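Local coordinates for protein aminotransferase class-III (PDB 5GHG) that probably transfers amino groups between amines and carbonyl compounds as an omega-transaminase, using a pyridoxal-phosphate cofactor held here in its aminated, pyridoxamine form, at residues Y113-S117 and G118-N122; I223-P226 and V227-A230. The protein carries 1 engineered substitution. One frame throughout, in Å; residues are numbered along the deposited sequence.

Contact 1: residues Y113-S117 and G118-N122. With PMP (4'-deoxy-4'-aminopyridoxal-5'-phosphate), chain C.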
ATOM      1  N   TYR B 113      13.331  -6.636  -4.323  1.00  5.61           N
ATOM      2  CA  TYR B 113      12.845  -5.663  -3.338  1.00  5.77           C
ATOM      3  C   TYR B 113      11.389  -5.979  -3.015  1.00  4.85           C
ATOM      4  O   TYR B 113      10.637  -6.391  -3.897  1.00  4.24           O
ATOM      5  CB  TYR B 113      12.932  -4.233  -3.875  1.00  6.11           C
ATOM      6  CG  TYR B 113      14.327  -3.789  -4.277  1.00 10.47           C
ATOM      7  CD1 TYR B 113      14.929  -4.249  -5.444  1.00 10.29           C
ATOM      8  CD2 TYR B 113      15.041  -2.894  -3.479  1.00 14.14           C
ATOM      9  CE1 TYR B 113      16.215  -3.832  -5.798  1.00 11.56           C
ATOM     10  CE2 TYR B 113      16.308  -2.446  -3.842  1.00 16.94           C
ATOM     11  CZ  TYR B 113      16.887  -2.915  -4.986  1.00 14.41           C
ATOM     12  OH  TYR B 113      18.155  -2.502  -5.312  1.00 19.08           O
ATOM     13  N   PHE B 114      10.983  -5.753  -1.761  1.00  2.96           N
ATOM     14  CA  PHE B 114       9.633  -6.101  -1.327  1.00  4.10           C
ATOM     15  C   PHE B 114       8.830  -4.890  -0.913  1.00  3.75           C
ATOM     16  O   PHE B 114       9.375  -3.934  -0.346  1.00  2.12           O
ATOM     17  CB  PHE B 114       9.675  -7.130  -0.176  1.00  4.36           C
ATOM     18  CG  PHE B 114      10.284  -8.436  -0.585  1.00  6.70           C
ATOM     19  CD1 PHE B 114       9.570  -9.313  -1.373  1.00  4.88           C
ATOM     20  CD2 PHE B 114      11.578  -8.748  -0.241  1.00  5.43           C
ATOM     21  CE1 PHE B 114      10.136 -10.508  -1.802  1.00  5.73           C
ATOM     22  CE2 PHE B 114      12.161  -9.930  -0.664  1.00  6.99           C
ATOM     23  CZ  PHE B 114      11.436 -10.820  -1.436  1.00  5.47           C
ATOM     24  N   THR B 115       7.534  -4.939  -1.217  1.00  2.43           N
ATOM     25  CA  THR B 115       6.551  -3.941  -0.782  1.00  3.29           C
ATOM     26  C   THR B 115       5.308  -4.696  -0.347  1.00  3.40           C
ATOM     27  O   THR B 115       5.268  -5.935  -0.356  1.00  3.49           O
ATOM     28  CB  THR B 115       6.201  -2.953  -1.902  1.00  4.06           C
ATOM     29  OG1 THR B 115       5.537  -3.653  -2.967  1.00  5.61           O
ATOM     30  CG2 THR B 115       7.461  -2.288  -2.469  1.00  5.37           C
ATOM     31  N   ASN B 116       4.268  -3.963   0.027  1.00  3.48           N
ATOM     32  CA  ASN B 116       3.018  -4.611   0.353  1.00  5.27           C
ATOM     33  C   ASN B 116       2.143  -4.842  -0.866  1.00  5.95           C
ATOM     34  O   ASN B 116       1.522  -5.901  -0.995  1.00  8.15           O
ATOM     35  CB  ASN B 116       2.261  -3.788   1.396  1.00  7.19           C
ATOM     36  CG  ASN B 116       3.063  -3.577   2.651  1.00  8.86           C
ATOM     37  OD1 ASN B 116       3.325  -4.517   3.381  1.00  9.76           O
ATOM     38  ND2 ASN B 116       3.511  -2.340   2.871  1.00  7.15           N
ATOM     39  N   SER B 117       2.103  -3.882  -1.779  1.00  4.94           N
ATOM     40  CA  SER B 117       1.157  -3.899  -2.882  1.00  3.88           C
ATOM     41  C   SER B 117       1.882  -3.730  -4.206  1.00  2.53           C
ATOM     42  O   SER B 117       3.002  -3.228  -4.260  1.00  2.25           O
ATOM     43  CB  SER B 117       0.124  -2.766  -2.723  1.00  5.31           C
ATOM     44  OG  SER B 117       0.781  -1.517  -2.804  1.00  3.48           O
ATOM     45  N   GLY B 118       1.193  -4.116  -5.287  1.00  2.68           N
ATOM     46  CA  GLY B 118       1.694  -3.826  -6.622  1.00  3.14           C
ATOM     47  C   GLY B 118       1.825  -2.334  -6.880  1.00  2.00           C
ATOM     48  O   GLY B 118       2.772  -1.893  -7.535  1.00  2.00           O
ATOM     49  N   SER B 119       0.878  -1.539  -6.372  1.00  2.00           N
ATOM     50  CA  SER B 119       0.942  -0.102  -6.477  1.00  2.59           C
ATOM     51  C   SER B 119       2.223   0.454  -5.843  1.00  2.05           C
ATOM     52  O   SER B 119       2.904   1.294  -6.437  1.00  2.00           O
ATOM     53  CB  SER B 119      -0.296   0.553  -5.812  1.00  2.00           C
ATOM     54  OG  SER B 119      -1.509   0.179  -6.467  1.00  2.00           O
ATOM     55  N   GLU B 120       2.541   0.027  -4.621  1.00  2.01           N
ATOM     56  CA  GLU B 120       3.783   0.473  -3.991  1.00  3.01           C
ATOM     57  C   GLU B 120       5.007   0.010  -4.782  1.00  2.00           C
ATOM     58  O   GLU B 120       5.999   0.734  -4.875  1.00  2.42           O
ATOM     59  CB  GLU B 120       3.899  -0.063  -2.563  1.00  3.60           C
ATOM     60  CG  GLU B 120       3.092   0.656  -1.510  1.00  7.78           C
ATOM     61  CD  GLU B 120       3.115  -0.151  -0.187  1.00 15.09           C
ATOM     62  OE1 GLU B 120       3.221  -1.394  -0.258  1.00 17.83           O
ATOM     63  OE2 GLU B 120       3.035   0.449   0.906  1.00 16.70           O
ATOM     64  N   ALA B 121       4.964  -1.205  -5.323  1.00  2.00           N
ATOM     65  CA  ALA B 121       6.091  -1.699  -6.109  1.00  2.00           C
ATOM     66  C   ALA B 121       6.349  -0.802  -7.315  1.00  2.00           C
ATOM     67  O   ALA B 121       7.472  -0.355  -7.542  1.00  2.00           O
ATOM     68  CB  ALA B 121       5.849  -3.143  -6.546  1.00  2.00           C
ATOM     69  N   ASN B 122       5.310  -0.532  -8.105  1.00  2.00           N
ATOM     70  CA  ASN B 122       5.479   0.315  -9.282  1.00  2.46           C
ATOM     71  C   ASN B 122       5.875   1.733  -8.901  1.00  3.23           C
ATOM     72  O   ASN B 122       6.655   2.386  -9.610  1.00  2.57           O
ATOM     73  CB  ASN B 122       4.205   0.305 -10.118  1.00  2.00           C
ATOM     74  CG  ASN B 122       4.109  -0.925 -11.000  1.00  3.14           C
ATOM     75  OD1 ASN B 122       5.143  -1.474 -11.413  1.00  4.23           O
ATOM     76  ND2 ASN B 122       2.892  -1.382 -11.273  1.00  2.89           N
TER
HETATM   77  N1  PMP C 501      -0.209  -3.883 -11.761  1.00  6.58           N
HETATM   78  C2  PMP C 501      -1.171  -4.700 -12.271  1.00  5.51           C
HETATM   79  C2A PMP C 501      -0.966  -5.294 -13.632  1.00  8.48           C
HETATM   80  C3  PMP C 501      -2.362  -4.966 -11.561  1.00 12.04           C
HETATM   81  O3  PMP C 501      -3.325  -5.730 -12.167  1.00 15.43           O
HETATM   82  C4  PMP C 501      -2.543  -4.407 -10.261  1.00  9.85           C
HETATM   83  C4A PMP C 501      -3.749  -4.699  -9.386  1.00 15.20           C
HETATM   84  N4A PMP C 501      -5.008  -4.760 -10.082  1.00 20.42           N
HETATM   85  C5  PMP C 501      -1.506  -3.575  -9.760  1.00  7.08           C
HETATM   86  C6  PMP C 501      -0.341  -3.380 -10.487  1.00  4.82           C
HETATM   87  C5A PMP C 501      -1.600  -2.898  -8.426  1.00  4.42           C
HETATM   88  O4P PMP C 501      -1.532  -3.862  -7.373  1.00  8.47           O
HETATM   89  P   PMP C 501      -2.217  -3.504  -5.927  1.00  9.27           P
HETATM   90  O1P PMP C 501      -1.743  -2.164  -5.496  1.00  7.47           O
HETATM   91  O2P PMP C 501      -1.747  -4.632  -5.025  1.00 10.53           O
HETATM   92  O3P PMP C 501      -3.720  -3.480  -6.096  1.00  7.89           O

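Contact 2: residues I223-P226 and V227-A230. With PMP (4'-deoxy-4'-aminopyridoxal-5'-phosphate), chain C.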
ATOM      1  N   ILE B 223       6.743   0.901 -19.489  1.00  2.87           N
ATOM      2  CA  ILE B 223       6.134  -0.110 -18.637  1.00  2.41           C
ATOM      3  C   ILE B 223       4.953  -0.753 -19.363  1.00  3.09           C
ATOM      4  O   ILE B 223       4.137  -0.060 -19.975  1.00  3.53           O
ATOM      5  CB  ILE B 223       5.681   0.434 -17.265  1.00  2.45           C
ATOM      6  CG1 ILE B 223       5.119  -0.719 -16.433  1.00  2.00           C
ATOM      7  CG2 ILE B 223       4.632   1.537 -17.427  1.00  2.00           C
ATOM      8  CD1 ILE B 223       4.975  -0.420 -14.936  1.00  4.08           C
ATOM      9  N   GLY B 224       4.880  -2.080 -19.286  1.00  2.87           N
ATOM     10  CA  GLY B 224       3.737  -2.789 -19.811  1.00  4.82           C
ATOM     11  C   GLY B 224       3.469  -4.128 -19.137  1.00  4.62           C
ATOM     12  O   GLY B 224       4.397  -4.851 -18.756  1.00  6.58           O
ATOM     13  N   GLU B 225       2.200  -4.450 -18.987  1.00  5.01           N
ATOM     14  CA  GLU B 225       1.788  -5.816 -18.713  1.00  5.02           C
ATOM     15  C   GLU B 225       1.940  -6.648 -19.988  1.00  4.78           C
ATOM     16  O   GLU B 225       1.594  -6.175 -21.073  1.00  4.23           O
ATOM     17  CB  GLU B 225       0.326  -5.855 -18.270  1.00  4.89           C
ATOM     18  CG  GLU B 225      -0.030  -4.879 -17.165  1.00  6.18           C
ATOM     19  CD  GLU B 225      -1.500  -4.449 -17.230  1.00  9.35           C
ATOM     20  OE1 GLU B 225      -1.792  -3.397 -17.848  1.00  7.07           O
ATOM     21  OE2 GLU B 225      -2.351  -5.194 -16.679  1.00  9.35           O
ATOM     22  N   PRO B 226       2.414  -7.891 -19.882  1.00  5.07           N
ATOM     23  CA  PRO B 226       2.429  -8.751 -21.085  1.00  5.78           C
ATOM     24  C   PRO B 226       1.042  -8.843 -21.713  1.00  7.41           C
ATOM     25  O   PRO B 226       0.882  -8.654 -22.929  1.00  5.75           O
ATOM     26  CB  PRO B 226       2.941 -10.092 -20.553  1.00  6.58           C
ATOM     27  CG  PRO B 226       3.781  -9.725 -19.361  1.00  8.02           C
ATOM     28  CD  PRO B 226       3.064  -8.543 -18.730  1.00  5.39           C
ATOM     29  N   VAL B 227       0.036  -9.111 -20.886  1.00  7.34           N
ATOM     30  CA  VAL B 227      -1.380  -9.046 -21.247  1.00  8.67           C
ATOM     31  C   VAL B 227      -2.035  -8.068 -20.272  1.00  7.44           C
ATOM     32  O   VAL B 227      -1.850  -8.189 -19.061  1.00  7.45           O
ATOM     33  CB  VAL B 227      -2.051 -10.441 -21.112  1.00 10.45           C
ATOM     34  CG1 VAL B 227      -3.557 -10.319 -21.277  1.00 10.09           C
ATOM     35  CG2 VAL B 227      -1.475 -11.427 -22.120  1.00 11.77           C
ATOM     36  N   MET B 228      -2.798  -7.114 -20.790  1.00  4.82           N
ATOM     37  CA  MET B 228      -3.447  -6.130 -19.922  1.00  6.61           C
ATOM     38  C   MET B 228      -4.624  -6.770 -19.206  1.00  7.11           C
ATOM     39  O   MET B 228      -5.549  -7.263 -19.852  1.00 10.58           O
ATOM     40  CB  MET B 228      -3.924  -4.925 -20.722  1.00  5.92           C
ATOM     41  CG  MET B 228      -2.815  -4.041 -21.240  1.00  9.90           C
ATOM     42  SD  MET B 228      -3.474  -2.801 -22.390  1.00 14.26           S
ATOM     43  CE  MET B 228      -2.078  -1.689 -22.487  1.00  7.63           C
ATOM     44  N   GLY B 229      -4.602  -6.767 -17.875  1.00  7.58           N
ATOM     45  CA  GLY B 229      -5.665  -7.402 -17.123  1.00  6.35           C
ATOM     46  C   GLY B 229      -6.869  -6.513 -16.912  1.00  8.39           C
ATOM     47  O   GLY B 229      -7.890  -6.652 -17.605  1.00  7.02           O
ATOM     48  N   ALA B 230      -6.744  -5.575 -15.968  1.00  7.34           N
ATOM     49  CA  ALA B 230      -7.852  -4.696 -15.608  1.00  9.66           C
ATOM     50  C   ALA B 230      -8.379  -3.912 -16.798  1.00  9.26           C
ATOM     51  O   ALA B 230      -9.548  -3.502 -16.804  1.00  8.01           O
ATOM     52  CB  ALA B 230      -7.428  -3.725 -14.495  1.00 11.53           C
TER
HETATM   53  N1  PMP C 501      -0.209  -3.883 -11.761  1.00  6.58           N
HETATM   54  C2  PMP C 501      -1.171  -4.700 -12.271  1.00  5.51           C
HETATM   55  C2A PMP C 501      -0.966  -5.294 -13.632  1.00  8.48           C
HETATM   56  C3  PMP C 501      -2.362  -4.966 -11.561  1.00 12.04           C
HETATM   57  O3  PMP C 501      -3.325  -5.730 -12.167  1.00 15.43           O
HETATM   58  C4  PMP C 501      -2.543  -4.407 -10.261  1.00  9.85           C
HETATM   59  C4A PMP C 501      -3.749  -4.699  -9.386  1.00 15.20           C
HETATM   60  N4A PMP C 501      -5.008  -4.760 -10.082  1.00 20.42           N
HETATM   61  C5  PMP C 501      -1.506  -3.575  -9.760  1.00  7.08           C
HETATM   62  C6  PMP C 501      -0.341  -3.380 -10.487  1.00  4.82           C
HETATM   63  C5A PMP C 501      -1.600  -2.898  -8.426  1.00  4.42           C
HETATM   64  O4P PMP C 501      -1.532  -3.862  -7.373  1.00  8.47           O
HETATM   65  P   PMP C 501      -2.217  -3.504  -5.927  1.00  9.27           P
HETATM   66  O1P PMP C 501      -1.743  -2.164  -5.496  1.00  7.47           O
HETATM   67  O2P PMP C 501      -1.747  -4.632  -5.025  1.00 10.53           O
HETATM   68  O3P PMP C 501      -3.720  -3.480  -6.096  1.00  7.89           O
HETATM   69  O   HOH W   1      -4.283  -5.307 -14.644  1.00  7.78           O
HETATM   70  O   HOH W   2      -1.892  -7.665 -16.503  1.00 14.85           O

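Contact 1: residues Y113-S117 and G118-N122
Glu120 extends its side chain back along the turn and takes two backbone N-H groups on one oxygen, OE1. Asn116 N lies 2.8 Å from Glu120 OE1 and meets it nearly along the C-O axis, whereas Ser117 N, 3.1 Å from the same Glu120 OE1, comes on the anti side, 26° out of the carboxylate plane. In return Ser117 OG accepts from Glu120 N at 3.0 Å with an N-H...O angle of 166°. Each residue thus caps the other's backbone N-H, which is a capping box with Ser117 as N-cap of helix 118-135. Ser117 OG reaches forward to the first turn of the helix because it stands between its own backbone N and carbonyl carbon. Ser117 O takes the helical bond from Ala121 N and, on the opposite face of its plane, the hydroxyl of Thr115, with Thr115 OG1 2.9 Å from Ser117 O.

This strand-to-helix turn presents the start of the helix to the cofactor phosphate, as in fold-type I PLP enzymes. Gly118 N donates to PMP O2P at 3.0 Å, and PMP O1P is gripped by both Ser119 N and Ser119 OG, the backbone bond being 2.8 Å from Ser119 N to PMP O1P. The helix dipole would probably favour the phosphate charge here. A CB at Gly118 would probably collide with PMP O4P, and the glycine lets the ester oxygen come close.

Glu120 OE2 is hydrogen-bonded to Ser117 OG of the second subunit, and the reciprocal bond places the box at the dimer interface. The Asn116 amide lies across the Glu120 carboxylate, their planes 37° apart, and its ND2 adds weak bonds to both oxygens. Farther out, Thr115 CG2 packs 3.9 Å from Ala121 CA.

Contact 2: residues I223-P226 and V227-A230
Val227 places its carbonyl oxygen 3.3 Å from Glu225 CB, as Val227 O and Glu225 CB face each other across the bend that follows strand 219-224. The same carbonyl is joined to the carboxylate by a water, which donates to Val227 O and to Glu225 OE2. The valine's own branches turn from the carboxylate: Val227 CG2 rests 3.6 Å from Pro226 C.

At Met228 the packing is nonpolar against polar. Its side chain runs at about a right angle to that of Glu225, with Met228 CG 3.6 Å from Glu225 OE1, and the extended Met228 side chain touches Pro184 and Arg147. Glu225 OE1 also accepts from Tyr151 N.

Gly229 supplies the direct polar link, Gly229 N donating to Glu225 OE2 at 3.0 Å. The bond is almost straight (170°), yet the donor stands above the carboxylate, 43° out of its plane. The loop therefore curls round the acid at the carboxyl end of a parallel strand, where the central sheet of the PLP-dependent transferase fold gathers its cofactor site. Glu225 CG lies anti to its carbonyl carbon (chi1 -50°) and the chain beyond is extended, which carries the carboxylate to the PMP ring methyl, with Glu225 OE2 3.3 Å from PMP C2A.

Ala230 closes the circuit through a second water, which accepts from Ala230 N, donates to Glu225 OE2 and is hydrogen-bonded to PMP O3, 2.7 Å from the water oxygen. Replacing Glu225 by an alanine would probably leave Gly229 N and Tyr151 N without their carboxylate acceptor and set both waters free to shift, including the one beside PMP O3.

How the contacts relate
Along the chain contact 1 comes first, closing the tight turn from strand 111-115 into helix 118-135, and it is complete before contact 2 begins where strand 219-224 runs out into the loop ahead of helix 240-250. The two are therefore in series, neither enclosing nor crossing the other. Both strands belong to the same seven-stranded mixed sheet, 111-115 at one edge within this chain and 219-224 in its interior. The contact centres are about 16 Å apart, and PMP spans them, phosphate at 118-119 and ring substituents at Glu225. They also touch directly, Asn122 OD1 packing 3.7 Å from Ile223 CD1.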